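Long-range contacts in type IV secretion system protein VirB11 (Brucella suis, PDB 2GZA), which hydrolyses ATP as the hexameric, cytoplasmic ATPase of the VirB type IV secretion system, which contributes to virulence: residues L191-M196 against E213-D218; E198-Q203 against P253-L258; V322-H327 against V343-N348. All blocks are in the same frame, centred on the assembly; numbering follows the deposited sequence.

Contact 1: residues L191-M196 against E213-D218; sequences LMKALM and ELFLPD
Lys193 reaches from the helix to the backbone of the loop and donates a hydrogen bond from NZ to O of Glu213, 3.1 Å away. The ammonium group lies off the carbonyl plane by 17°. The lysine chain bends about its CG-CD bond (chi3 -83°), which turns its end toward that oxygen. Near its root, CG of Lys193 lies 3.8 Å from CD2 of Leu214.

The same leucine methyl also meets SD of Met196 at 3.8 Å. Met196 and Leu214 run at about a right angle to each other. The methionine chain bends at its last torsion (chi3 49°), and this brings CE to 3.6 Å from CD2 of Leu216. CE of Met192 touches CD2 of Leu214 more loosely, at 4.3 Å. CD2 of Leu214 is thus met by both methionines and the aliphatic part of the lysine.

Leu214 is the centre of an inverse gamma turn, closed by a weak bond from N of Phe215 to O of Glu213. That carbonyl therefore accepts both this amide and the lysine. Glu209 OE1 takes the amide N-H of Leu214, and the side chain of Leu214 rests on Thr207. The carboxylate of Glu213 turns elsewhere, to the backbone N of Ser123 of a neighbouring subunit, and Phe215 packs on Phe124 of that subunit.

Helix 188-196 starts within the predicted ATP-binding site, at Lys188 and Thr189. This is the P-loop NTPase fold: the helix that begins at the end of the Walker A motif packs against the loop between strands 205-209 and 222-226, beside a subunit interface of the hexamer.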
ATOM      1  N   LEU C 191     -18.741  36.346   9.870  1.00 36.73           N
ATOM      2  CA  LEU C 191     -19.672  35.922   8.826  1.00 36.66           C
ATOM      3  C   LEU C 191     -20.463  34.685   9.269  1.00 36.91           C
ATOM      4  O   LEU C 191     -21.676  34.592   9.059  1.00 36.84           O
ATOM      5  CB  LEU C 191     -18.942  35.655   7.511  1.00 36.47           C
ATOM      6  CG  LEU C 191     -19.790  35.168   6.332  1.00 36.43           C
ATOM      7  CD1 LEU C 191     -20.913  36.155   6.001  1.00 36.34           C
ATOM      8  CD2 LEU C 191     -18.913  34.919   5.117  1.00 35.91           C
ATOM      9  N   MET C 192     -19.769  33.743   9.893  1.00 37.14           N
ATOM     10  CA  MET C 192     -20.400  32.535  10.412  1.00 37.66           C
ATOM     11  C   MET C 192     -21.521  32.915  11.383  1.00 37.53           C
ATOM     12  O   MET C 192     -22.621  32.355  11.318  1.00 37.41           O
ATOM     13  CB  MET C 192     -19.347  31.615  11.050  1.00 37.58           C
ATOM     14  CG  MET C 192     -19.856  30.296  11.596  1.00 38.60           C
ATOM     15  SD  MET C 192     -18.579  29.003  11.771  1.00 41.41           S
ATOM     16  CE  MET C 192     -17.196  29.937  12.437  1.00 39.77           C
ATOM     17  N   LYS C 193     -21.249  33.888  12.249  1.00 37.47           N
ATOM     18  CA  LYS C 193     -22.259  34.398  13.185  1.00 37.44           C
ATOM     19  C   LYS C 193     -23.410  35.111  12.475  1.00 37.21           C
ATOM     20  O   LYS C 193     -24.561  34.998  12.897  1.00 37.25           O
ATOM     21  CB  LYS C 193     -21.631  35.322  14.230  1.00 37.57           C
ATOM     22  CG  LYS C 193     -20.795  34.598  15.269  1.00 38.65           C
ATOM     23  CD  LYS C 193     -20.797  35.320  16.610  1.00 40.36           C
ATOM     24  CE  LYS C 193     -19.769  36.436  16.658  1.00 41.87           C
ATOM     25  NZ  LYS C 193     -19.509  36.882  18.055  1.00 42.50           N
ATOM     26  N   ALA C 194     -23.097  35.838  11.406  1.00 36.87           N
ATOM     27  CA  ALA C 194     -24.126  36.477  10.595  1.00 36.63           C
ATOM     28  C   ALA C 194     -25.037  35.424   9.979  1.00 36.47           C
ATOM     29  O   ALA C 194     -26.248  35.586   9.957  1.00 36.52           O
ATOM     30  CB  ALA C 194     -23.501  37.344   9.514  1.00 36.58           C
ATOM     31  N   LEU C 195     -24.443  34.344   9.489  1.00 36.53           N
ATOM     32  CA  LEU C 195     -25.195  33.252   8.869  1.00 36.48           C
ATOM     33  C   LEU C 195     -26.055  32.483   9.867  1.00 36.61           C
ATOM     34  O   LEU C 195     -27.128  31.983   9.521  1.00 36.69           O
ATOM     35  CB  LEU C 195     -24.259  32.283   8.139  1.00 36.30           C
ATOM     36  CG  LEU C 195     -23.553  32.773   6.873  1.00 35.85           C
ATOM     37  CD1 LEU C 195     -22.540  31.748   6.406  1.00 35.11           C
ATOM     38  CD2 LEU C 195     -24.541  33.096   5.760  1.00 35.13           C
ATOM     39  N   MET C 196     -25.578  32.392  11.104  1.00 36.83           N
ATOM     40  CA  MET C 196     -26.299  31.713  12.175  1.00 36.92           C
ATOM     41  C   MET C 196     -27.567  32.457  12.575  1.00 37.05           C
ATOM     42  O   MET C 196     -28.529  31.839  13.042  1.00 37.23           O
ATOM     43  CB  MET C 196     -25.392  31.512  13.383  1.00 36.91           C
ATOM     44  CG  MET C 196     -24.537  30.255  13.331  1.00 37.03           C
ATOM     45  SD  MET C 196     -22.998  30.352  14.287  1.00 37.64           S
ATOM     46  CE  MET C 196     -23.564  30.958  15.865  1.00 36.94           C
ATOM     47  N   GLU C 213     -17.219  32.107  21.390  1.00 39.10           N
ATOM     48  CA  GLU C 213     -17.399  33.161  20.391  1.00 39.49           C
ATOM     49  C   GLU C 213     -18.761  33.096  19.723  1.00 39.39           C
ATOM     50  O   GLU C 213     -19.328  34.122  19.363  1.00 39.63           O
ATOM     51  CB  GLU C 213     -16.319  33.085  19.311  1.00 39.40           C
ATOM     52  CG  GLU C 213     -14.973  33.669  19.699  1.00 39.91           C
ATOM     53  CD  GLU C 213     -13.940  33.555  18.590  1.00 40.75           C
ATOM     54  OE1 GLU C 213     -13.969  32.556  17.839  1.00 41.27           O
ATOM     55  OE2 GLU C 213     -13.094  34.465  18.472  1.00 41.44           O
ATOM     56  N   LEU C 214     -19.270  31.882  19.547  1.00 39.23           N
ATOM     57  CA  LEU C 214     -20.526  31.667  18.839  1.00 39.03           C
ATOM     58  C   LEU C 214     -21.728  31.738  19.781  1.00 39.31           C
ATOM     59  O   LEU C 214     -22.449  30.754  19.967  1.00 39.55           O
ATOM     60  CB  LEU C 214     -20.493  30.335  18.071  1.00 38.83           C
ATOM     61  CG  LEU C 214     -19.405  30.124  16.994  1.00 37.81           C
ATOM     62  CD1 LEU C 214     -19.340  28.675  16.543  1.00 36.87           C
ATOM     63  CD2 LEU C 214     -19.598  31.031  15.796  1.00 36.36           C
ATOM     64  N   PHE C 215     -21.929  32.910  20.375  1.00 39.39           N
ATOM     65  CA  PHE C 215     -23.057  33.148  21.274  1.00 39.49           C
ATOM     66  C   PHE C 215     -24.371  33.146  20.503  1.00 39.45           C
ATOM     67  O   PHE C 215     -24.405  33.521  19.332  1.00 39.54           O
ATOM     68  CB  PHE C 215     -22.874  34.465  22.023  1.00 39.50           C
ATOM     69  CG  PHE C 215     -21.495  34.654  22.581  1.00 39.81           C
ATOM     70  CD1 PHE C 215     -21.062  33.903  23.665  1.00 39.63           C
ATOM     71  CD2 PHE C 215     -20.625  35.583  22.017  1.00 39.81           C
ATOM     72  CE1 PHE C 215     -19.783  34.073  24.175  1.00 40.12           C
ATOM     73  CE2 PHE C 215     -19.349  35.762  22.523  1.00 40.21           C
ATOM     74  CZ  PHE C 215     -18.925  35.005  23.606  1.00 40.12           C
ATOM     75  N   LEU C 216     -25.444  32.707  21.161  1.00 39.28           N
ATOM     76  CA  LEU C 216     -26.751  32.589  20.515  1.00 39.11           C
ATOM     77  C   LEU C 216     -27.865  33.250  21.335  1.00 39.10           C
ATOM     78  O   LEU C 216     -28.667  32.558  21.971  1.00 39.29           O
ATOM     79  CB  LEU C 216     -27.079  31.115  20.232  1.00 38.93           C
ATOM     80  CG  LEU C 216     -26.162  30.371  19.254  1.00 38.88           C
ATOM     81  CD1 LEU C 216     -26.082  28.888  19.567  1.00 38.53           C
ATOM     82  CD2 LEU C 216     -26.576  30.591  17.806  1.00 38.54           C
ATOM     83  N   PRO C 217     -27.929  34.591  21.308  1.00 38.95           N
ATOM     84  CA  PRO C 217     -28.904  35.330  22.116  1.00 38.82           C
ATOM     85  C   PRO C 217     -30.358  35.057  21.706  1.00 38.63           C
ATOM     86  O   PRO C 217     -31.266  35.153  22.532  1.00 38.60           O
ATOM     87  CB  PRO C 217     -28.534  36.795  21.850  1.00 38.68           C
ATOM     88  CG  PRO C 217     -27.854  36.780  20.524  1.00 38.72           C
ATOM     89  CD  PRO C 217     -27.091  35.496  20.495  1.00 38.97           C
ATOM     90  N   ASP C 218     -30.558  34.705  20.441  1.00 38.44           N
ATOM     91  CA  ASP C 218     -31.888  34.551  19.862  1.00 38.21           C
ATOM     92  C   ASP C 218     -32.281  33.090  19.667  1.00 37.95           C
ATOM     93  O   ASP C 218     -33.327  32.800  19.089  1.00 37.98           O
ATOM     94  CB  ASP C 218     -31.970  35.275  18.514  1.00 38.32           C
ATOM     95  CG  ASP C 218     -31.699  36.760  18.627  1.00 38.77           C
ATOM     96  OD1 ASP C 218     -32.279  37.410  19.521  1.00 39.55           O
ATOM     97  OD2 ASP C 218     -30.913  37.280  17.811  1.00 39.56           O
TER

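Contact 2: residues E198-Q203 against P253-L258; sequences EIPFDQ and PTRILL
Gln203 and Arg255 form the one hydrogen bond between 198-203 and 253-258. NH1 of Arg255 donates to OE1 of Gln203 over 3.2 Å. The bond is nearly straight, with 165° at the hydrogen. It uses a lone pair of OE1 in the carbonyl plane, and OE1 in turn lies close to the guanidinium plane. The amide and guanidinium planes are 28° apart, so the two flat groups meet nearly coplanar at their edges. Gln203 extends beyond CG (chi2 -174°), which carries its amide out to the arginine. The Arg255 chain is folded instead, with bends at chi2 and chi3. The rest of the guanidinium is held by backbone carbonyls: NH2 donates to O of Val172 and NE to O of Gly279. Bonds at all three nitrogens should fix its rotation.

Pro200 to Gln203 form a type I beta turn, closed by the bond from N of Gln203 to O of Pro200. This turn lies in the connection from helix 188-196 to strand 205-209, next to the start of strand 255-258. Strands 205-209 and 255-258 are parallel neighbours in the sheet of this P-loop NTPase domain. Backbone bonds from Thr254 and Arg255 to Arg204 continue that pairing up to the turn.

Ile199 covers one guanidinium face, with CG1 4.2 Å above its centre. Its CG2 touches CD of Arg255 at 3.9 Å, and CD1 reaches CD2 of Leu257 at 4.3 Å. Thr254 crosses Gln203 at about a right angle. CB of Thr254 is 3.8 Å from CB of Gln203, and its CG2 lies beside the glutamine chain, 3.8 Å from CG of Gln203. OG1 of Thr254 is engaged by the backbone N of Arg204.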
ATOM      1  N   GLU C 198     -29.570  33.617  10.598  1.00 37.29           N
ATOM      2  CA  GLU C 198     -30.554  33.232   9.585  1.00 37.36           C
ATOM      3  C   GLU C 198     -31.226  31.893   9.892  1.00 37.30           C
ATOM      4  O   GLU C 198     -32.200  31.521   9.238  1.00 37.33           O
ATOM      5  CB  GLU C 198     -29.916  33.181   8.193  1.00 37.31           C
ATOM      6  CG  GLU C 198     -29.266  34.479   7.731  1.00 38.05           C
ATOM      7  CD  GLU C 198     -30.208  35.675   7.756  1.00 39.37           C
ATOM      8  OE1 GLU C 198     -29.746  36.774   8.134  1.00 40.26           O
ATOM      9  OE2 GLU C 198     -31.401  35.525   7.399  1.00 39.80           O
ATOM     10  N   ILE C 199     -30.689  31.164  10.869  1.00 37.17           N
ATOM     11  CA  ILE C 199     -31.308  29.933  11.353  1.00 37.07           C
ATOM     12  C   ILE C 199     -32.563  30.299  12.155  1.00 37.15           C
ATOM     13  O   ILE C 199     -32.512  31.192  12.999  1.00 37.13           O
ATOM     14  CB  ILE C 199     -30.321  29.090  12.219  1.00 37.13           C
ATOM     15  CG1 ILE C 199     -29.002  28.867  11.469  1.00 37.07           C
ATOM     16  CG2 ILE C 199     -30.945  27.747  12.629  1.00 36.55           C
ATOM     17  CD1 ILE C 199     -27.884  28.295  12.304  1.00 36.91           C
ATOM     18  N   PRO C 200     -33.699  29.639  11.863  1.00 37.35           N
ATOM     19  CA  PRO C 200     -34.946  29.871  12.601  1.00 37.48           C
ATOM     20  C   PRO C 200     -34.743  29.682  14.098  1.00 37.79           C
ATOM     21  O   PRO C 200     -34.107  28.714  14.512  1.00 37.86           O
ATOM     22  CB  PRO C 200     -35.888  28.803  12.046  1.00 37.38           C
ATOM     23  CG  PRO C 200     -35.369  28.531  10.671  1.00 37.39           C
ATOM     24  CD  PRO C 200     -33.880  28.643  10.791  1.00 37.47           C
ATOM     25  N   PHE C 201     -35.284  30.607  14.883  1.00 38.00           N
ATOM     26  CA  PHE C 201     -35.004  30.713  16.310  1.00 38.38           C
ATOM     27  C   PHE C 201     -35.543  29.551  17.143  1.00 38.40           C
ATOM     28  O   PHE C 201     -35.196  29.413  18.318  1.00 38.44           O
ATOM     29  CB  PHE C 201     -35.542  32.040  16.849  1.00 38.62           C
ATOM     30  CG  PHE C 201     -34.949  33.252  16.176  1.00 39.51           C
ATOM     31  CD1 PHE C 201     -35.716  34.386  15.975  1.00 39.83           C
ATOM     32  CD2 PHE C 201     -33.622  33.256  15.737  1.00 40.10           C
ATOM     33  CE1 PHE C 201     -35.175  35.509  15.358  1.00 40.18           C
ATOM     34  CE2 PHE C 201     -33.077  34.375  15.115  1.00 40.00           C
ATOM     35  CZ  PHE C 201     -33.854  35.500  14.927  1.00 40.10           C
ATOM     36  N   ASP C 202     -36.378  28.716  16.535  1.00 38.36           N
ATOM     37  CA  ASP C 202     -37.005  27.594  17.238  1.00 38.54           C
ATOM     38  C   ASP C 202     -36.277  26.264  17.037  1.00 38.15           C
ATOM     39  O   ASP C 202     -36.733  25.213  17.506  1.00 38.13           O
ATOM     40  CB  ASP C 202     -38.480  27.463  16.835  1.00 38.82           C
ATOM     41  CG  ASP C 202     -38.668  27.113  15.366  1.00 39.74           C
ATOM     42  OD1 ASP C 202     -37.736  27.327  14.559  1.00 40.50           O
ATOM     43  OD2 ASP C 202     -39.763  26.618  15.018  1.00 41.09           O
ATOM     44  N   GLN C 203     -35.149  26.314  16.335  1.00 37.66           N
ATOM     45  CA  GLN C 203     -34.351  25.123  16.076  1.00 37.13           C
ATOM     46  C   GLN C 203     -33.309  24.911  17.164  1.00 36.70           C
ATOM     47  O   GLN C 203     -32.776  25.867  17.723  1.00 36.90           O
ATOM     48  CB  GLN C 203     -33.686  25.209  14.707  1.00 37.32           C
ATOM     49  CG  GLN C 203     -34.653  25.043  13.539  1.00 37.48           C
ATOM     50  CD  GLN C 203     -33.961  24.980  12.186  1.00 37.58           C
ATOM     51  OE1 GLN C 203     -32.739  24.899  12.096  1.00 38.20           O
ATOM     52  NE2 GLN C 203     -34.747  25.020  11.127  1.00 38.19           N
ATOM     53  N   PRO C 253     -29.842  17.584  18.054  1.00 37.60           N
ATOM     54  CA  PRO C 253     -29.755  18.937  17.549  1.00 37.31           C
ATOM     55  C   PRO C 253     -30.445  19.034  16.202  1.00 37.04           C
ATOM     56  O   PRO C 253     -30.619  18.027  15.525  1.00 36.79           O
ATOM     57  CB  PRO C 253     -28.247  19.163  17.410  1.00 37.58           C
ATOM     58  CG  PRO C 253     -27.684  17.815  17.138  1.00 37.35           C
ATOM     59  CD  PRO C 253     -28.608  16.817  17.793  1.00 37.69           C
ATOM     60  N   THR C 254     -30.862  20.238  15.840  1.00 36.83           N
ATOM     61  CA  THR C 254     -31.324  20.492  14.498  1.00 36.46           C
ATOM     62  C   THR C 254     -30.086  20.742  13.629  1.00 36.32           C
ATOM     63  O   THR C 254     -29.953  20.142  12.563  1.00 36.37           O
ATOM     64  CB  THR C 254     -32.306  21.670  14.432  1.00 36.57           C
ATOM     65  OG1 THR C 254     -33.184  21.635  15.564  1.00 36.21           O
ATOM     66  CG2 THR C 254     -33.123  21.598  13.162  1.00 36.58           C
ATOM     67  N   ARG C 255     -29.184  21.610  14.082  1.00 35.76           N
ATOM     68  CA  ARG C 255     -27.880  21.751  13.429  1.00 35.75           C
ATOM     69  C   ARG C 255     -26.711  21.775  14.403  1.00 35.46           C
ATOM     70  O   ARG C 255     -26.860  22.149  15.576  1.00 35.49           O
ATOM     71  CB  ARG C 255     -27.800  22.938  12.456  1.00 36.11           C
ATOM     72  CG  ARG C 255     -28.774  24.075  12.689  1.00 37.06           C
ATOM     73  CD  ARG C 255     -29.795  24.152  11.556  1.00 38.43           C
ATOM     74  NE  ARG C 255     -29.181  24.691  10.346  1.00 39.72           N
ATOM     75  CZ  ARG C 255     -29.836  25.282   9.354  1.00 40.02           C
ATOM     76  NH1 ARG C 255     -31.149  25.430   9.400  1.00 40.17           N
ATOM     77  NH2 ARG C 255     -29.164  25.733   8.309  1.00 40.75           N
ATOM     78  N   ILE C 256     -25.554  21.355  13.895  1.00 35.01           N
ATOM     79  CA  ILE C 256     -24.309  21.355  14.645  1.00 34.51           C
ATOM     80  C   ILE C 256     -23.408  22.435  14.084  1.00 34.39           C
ATOM     81  O   ILE C 256     -23.196  22.507  12.873  1.00 34.58           O
ATOM     82  CB  ILE C 256     -23.629  19.974  14.570  1.00 34.50           C
ATOM     83  CG1 ILE C 256     -24.543  18.913  15.188  1.00 34.09           C
ATOM     84  CG2 ILE C 256     -22.301  19.988  15.296  1.00 34.18           C
ATOM     85  CD1 ILE C 256     -24.410  17.524  14.598  1.00 33.33           C
ATOM     86  N   LEU C 257     -22.903  23.285  14.969  1.00 34.31           N
ATOM     87  CA  LEU C 257     -22.103  24.428  14.573  1.00 34.13           C
ATOM     88  C   LEU C 257     -20.711  24.287  15.157  1.00 34.30           C
ATOM     89  O   LEU C 257     -20.441  24.725  16.273  1.00 34.36           O
ATOM     90  CB  LEU C 257     -22.784  25.727  14.996  1.00 33.94           C
ATOM     91  CG  LEU C 257     -24.241  25.859  14.540  1.00 34.10           C
ATOM     92  CD1 LEU C 257     -24.951  26.984  15.296  1.00 34.00           C
ATOM     93  CD2 LEU C 257     -24.340  26.056  13.028  1.00 33.91           C
ATOM     94  N   LEU C 258     -19.847  23.627  14.391  1.00 34.45           N
ATOM     95  CA  LEU C 258     -18.432  23.500  14.717  1.00 34.37           C
ATOM     96  C   LEU C 258     -17.723  24.775  14.288  1.00 34.36           C
ATOM     97  O   LEU C 258     -17.720  25.105  13.105  1.00 34.42           O
ATOM     98  CB  LEU C 258     -17.831  22.316  13.961  1.00 34.18           C
ATOM     99  CG  LEU C 258     -16.744  21.421  14.573  1.00 34.37           C
ATOM    100  CD1 LEU C 258     -15.926  20.803  13.455  1.00 34.21           C
ATOM    101  CD2 LEU C 258     -15.827  22.121  15.558  1.00 34.15           C
TER

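Contact 3: residues V322-H327 against V343-N348; sequences VDVVVH and VWYDPN
Val325 and Trp344 exchange two backbone hydrogen bonds as an antiparallel hydrogen-bonded pair. N of Trp344 donates to O of Val325 at 2.9 Å; this bond is almost straight, with 178° at the hydrogen. N of Val325 returns a bond to O of Trp344, 3.1 Å long. The same carbonyl of Trp344 receives a CA-H...O contact from CA of Val324 at 3.3 Å. OD1 of Asp323 makes a salt bridge with NZ of Lys350 in helix 347-355.

With CG opposite the backbone N (chi1 -180°), the ring of Trp344 is carried to the carbonyls of 322-323. Its CZ3 is 3.6 Å from O of Val322, at the ring edge. O of Asp323 lies in plane at the edge of the Tyr345 ring, 3.4 Å from CD1. CD of Pro347 covers one face of that ring.

Val324, Val326, Val343 and Tyr345 share one face of the sheet. CG1 of Val324 and CG1 of Val343 are 4.0 Å apart, and Val326 lies side by side with Val343. Val325 and Trp344 occupy the other face.

The two strands form a beta hairpin, with 339-345 on the outer side and 178-182 beyond 324-331. Helix 164-173 packs on the valine face and meets Tyr345 edge-to-face through Phe167. Helix 289-300 covers the Val325 face, where Phe293 meets Trp344 edge-to-face.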
ATOM      1  N   VAL C 322     -20.495  18.780   1.446  1.00 33.27           N
ATOM      2  CA  VAL C 322     -20.338  20.236   1.515  1.00 33.27           C
ATOM      3  C   VAL C 322     -21.051  20.903   0.356  1.00 33.23           C
ATOM      4  O   VAL C 322     -20.672  20.717  -0.797  1.00 33.34           O
ATOM      5  CB  VAL C 322     -18.832  20.677   1.533  1.00 33.23           C
ATOM      6  CG1 VAL C 322     -18.713  22.193   1.502  1.00 33.25           C
ATOM      7  CG2 VAL C 322     -18.116  20.128   2.760  1.00 32.65           C
ATOM      8  N   ASP C 323     -22.075  21.686   0.670  1.00 33.17           N
ATOM      9  CA  ASP C 323     -22.915  22.305  -0.349  1.00 33.15           C
ATOM     10  C   ASP C 323     -22.346  23.634  -0.824  1.00 33.31           C
ATOM     11  O   ASP C 323     -22.268  23.887  -2.028  1.00 33.32           O
ATOM     12  CB  ASP C 323     -24.338  22.498   0.167  1.00 33.15           C
ATOM     13  CG  ASP C 323     -25.045  21.187   0.418  1.00 33.50           C
ATOM     14  OD1 ASP C 323     -25.067  20.350  -0.509  1.00 33.29           O
ATOM     15  OD2 ASP C 323     -25.573  20.997   1.540  1.00 33.50           O
ATOM     16  N   VAL C 324     -21.956  24.485   0.121  1.00 33.18           N
ATOM     17  CA  VAL C 324     -21.503  25.828  -0.198  1.00 32.99           C
ATOM     18  C   VAL C 324     -20.181  26.128   0.501  1.00 33.28           C
ATOM     19  O   VAL C 324     -19.986  25.771   1.657  1.00 33.36           O
ATOM     20  CB  VAL C 324     -22.566  26.895   0.193  1.00 33.01           C
ATOM     21  CG1 VAL C 324     -22.082  28.301  -0.133  1.00 32.43           C
ATOM     22  CG2 VAL C 324     -23.896  26.623  -0.498  1.00 32.28           C
ATOM     23  N   VAL C 325     -19.266  26.768  -0.219  1.00 33.49           N
ATOM     24  CA  VAL C 325     -18.056  27.324   0.377  1.00 33.77           C
ATOM     25  C   VAL C 325     -18.023  28.823   0.089  1.00 34.31           C
ATOM     26  O   VAL C 325     -18.002  29.236  -1.073  1.00 34.31           O
ATOM     27  CB  VAL C 325     -16.746  26.668  -0.170  1.00 33.86           C
ATOM     28  CG1 VAL C 325     -15.505  27.306   0.467  1.00 33.20           C
ATOM     29  CG2 VAL C 325     -16.738  25.166   0.056  1.00 33.62           C
ATOM     30  N   VAL C 326     -18.032  29.630   1.146  1.00 34.79           N
ATOM     31  CA  VAL C 326     -17.927  31.082   1.012  1.00 35.44           C
ATOM     32  C   VAL C 326     -16.528  31.517   1.404  1.00 35.97           C
ATOM     33  O   VAL C 326     -16.107  31.292   2.533  1.00 35.87           O
ATOM     34  CB  VAL C 326     -18.910  31.830   1.930  1.00 35.59           C
ATOM     35  CG1 VAL C 326     -19.098  33.266   1.440  1.00 35.29           C
ATOM     36  CG2 VAL C 326     -20.243  31.102   2.023  1.00 35.61           C
ATOM     37  N   HIS C 327     -15.806  32.135   0.476  1.00 36.87           N
ATOM     38  CA  HIS C 327     -14.449  32.585   0.766  1.00 37.94           C
ATOM     39  C   HIS C 327     -14.397  34.072   1.050  1.00 38.70           C
ATOM     40  O   HIS C 327     -14.874  34.872   0.261  1.00 38.78           O
ATOM     41  CB  HIS C 327     -13.482  32.227  -0.359  1.00 38.00           C
ATOM     42  CG  HIS C 327     -12.083  32.718  -0.130  1.00 38.60           C
ATOM     43  ND1 HIS C 327     -11.265  32.197   0.846  1.00 39.29           N
ATOM     44  CD2 HIS C 327     -11.364  33.690  -0.741  1.00 39.21           C
ATOM     45  CE1 HIS C 327     -10.100  32.825   0.823  1.00 39.24           C
ATOM     46  NE2 HIS C 327     -10.134  33.735  -0.131  1.00 39.12           N
ATOM     47  N   VAL C 343     -18.174  32.449  -4.174  1.00 40.71           N
ATOM     48  CA  VAL C 343     -19.119  31.549  -3.537  1.00 39.95           C
ATOM     49  C   VAL C 343     -19.176  30.311  -4.412  1.00 39.57           C
ATOM     50  O   VAL C 343     -19.506  30.389  -5.595  1.00 39.71           O
ATOM     51  CB  VAL C 343     -20.519  32.168  -3.399  1.00 39.91           C
ATOM     52  CG1 VAL C 343     -21.503  31.137  -2.883  1.00 39.92           C
ATOM     53  CG2 VAL C 343     -20.478  33.377  -2.484  1.00 39.56           C
ATOM     54  N   TRP C 344     -18.827  29.176  -3.835  1.00 38.84           N
ATOM     55  CA  TRP C 344     -18.830  27.932  -4.562  1.00 38.21           C
ATOM     56  C   TRP C 344     -20.115  27.170  -4.242  1.00 38.22           C
ATOM     57  O   TRP C 344     -20.463  26.979  -3.078  1.00 38.17           O
ATOM     58  CB  TRP C 344     -17.568  27.132  -4.213  1.00 38.08           C
ATOM     59  CG  TRP C 344     -17.463  25.827  -4.917  1.00 37.48           C
ATOM     60  CD1 TRP C 344     -16.786  25.576  -6.070  1.00 37.03           C
ATOM     61  CD2 TRP C 344     -18.058  24.588  -4.518  1.00 37.09           C
ATOM     62  NE1 TRP C 344     -16.921  24.254  -6.417  1.00 37.42           N
ATOM     63  CE2 TRP C 344     -17.699  23.624  -5.484  1.00 37.17           C
ATOM     64  CE3 TRP C 344     -18.865  24.197  -3.441  1.00 36.93           C
ATOM     65  CZ2 TRP C 344     -18.119  22.295  -5.410  1.00 37.21           C
ATOM     66  CZ3 TRP C 344     -19.285  22.870  -3.365  1.00 37.51           C
ATOM     67  CH2 TRP C 344     -18.910  21.935  -4.348  1.00 37.43           C
ATOM     68  N   TYR C 345     -20.818  26.759  -5.288  1.00 38.31           N
ATOM     69  CA  TYR C 345     -22.026  25.957  -5.168  1.00 38.63           C
ATOM     70  C   TYR C 345     -22.189  25.148  -6.445  1.00 39.12           C
ATOM     71  O   TYR C 345     -22.330  25.716  -7.522  1.00 39.04           O
ATOM     72  CB  TYR C 345     -23.235  26.863  -4.915  1.00 38.42           C
ATOM     73  CG  TYR C 345     -24.564  26.156  -4.802  1.00 37.86           C
ATOM     74  CD1 TYR C 345     -24.777  25.166  -3.847  1.00 37.45           C
ATOM     75  CD2 TYR C 345     -25.624  26.498  -5.637  1.00 37.99           C
ATOM     76  CE1 TYR C 345     -26.010  24.528  -3.737  1.00 37.51           C
ATOM     77  CE2 TYR C 345     -26.859  25.862  -5.538  1.00 37.46           C
ATOM     78  CZ  TYR C 345     -27.043  24.881  -4.588  1.00 37.68           C
ATOM     79  OH  TYR C 345     -28.264  24.259  -4.491  1.00 38.25           O
ATOM     80  N   ASP C 346     -22.152  23.824  -6.327  1.00 39.92           N
ATOM     81  CA  ASP C 346     -22.255  22.949  -7.490  1.00 40.77           C
ATOM     82  C   ASP C 346     -23.078  21.675  -7.221  1.00 41.33           C
ATOM     83  O   ASP C 346     -22.514  20.584  -7.141  1.00 41.26           O
ATOM     84  CB  ASP C 346     -20.849  22.613  -8.005  1.00 40.65           C
ATOM     85  CG  ASP C 346     -20.845  22.045  -9.414  1.00 40.94           C
ATOM     86  OD1 ASP C 346     -21.896  22.052 -10.096  1.00 41.33           O
ATOM     87  OD2 ASP C 346     -19.770  21.588  -9.842  1.00 41.07           O
ATOM     88  N   PRO C 347     -24.415  21.812  -7.105  1.00 42.18           N
ATOM     89  CA  PRO C 347     -25.292  20.669  -6.809  1.00 43.02           C
ATOM     90  C   PRO C 347     -25.296  19.650  -7.946  1.00 43.95           C
ATOM     91  O   PRO C 347     -25.634  18.483  -7.742  1.00 44.00           O
ATOM     92  CB  PRO C 347     -26.672  21.311  -6.652  1.00 42.98           C
ATOM     93  CG  PRO C 347     -26.586  22.593  -7.389  1.00 42.69           C
ATOM     94  CD  PRO C 347     -25.174  23.063  -7.263  1.00 42.11           C
ATOM     95  N   ASN C 348     -24.903  20.116  -9.126  1.00 44.67           N
ATOM     96  CA  ASN C 348     -24.753  19.285 -10.306  1.00 45.61           C
ATOM     97  C   ASN C 348     -23.630  18.259 -10.196  1.00 46.22           C
ATOM     98  O   ASN C 348     -23.698  17.209 -10.821  1.00 46.60           O
ATOM     99  CB  ASN C 348     -24.533  20.163 -11.547  1.00 45.50           C
ATOM    100  CG  ASN C 348     -25.843  20.601 -12.197  1.00 45.34           C
ATOM    101  OD1 ASN C 348     -26.598  19.781 -12.713  1.00 45.20           O
ATOM    102  ND2 ASN C 348     -26.102  21.900 -12.190  1.00 44.88           N
TER

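How the contacts relate
Contacts 1 and 2 have centres about 10 Å apart, and their segments alternate along the chain. Met196 CG lies 3.8 Å from Leu257 CD1, and Asp218 O lies 3.2 Å from Phe201 CB. Contact 3 follows later in the sequence, its centre about 20 Å from both others. It touches contact 1 at Leu191 CD2 and Val326 CG1, 4.0 Å apart, but not contact 2. Contact 1 is the nearest to the predicted ATP site: the side chain of Glu213 is about 4 Å from that of Thr189. The side chain of Val325 in contact 3 is about 8 Å from Gly182, and that of Leu257 in contact 2 about 10 Å from that of Thr189.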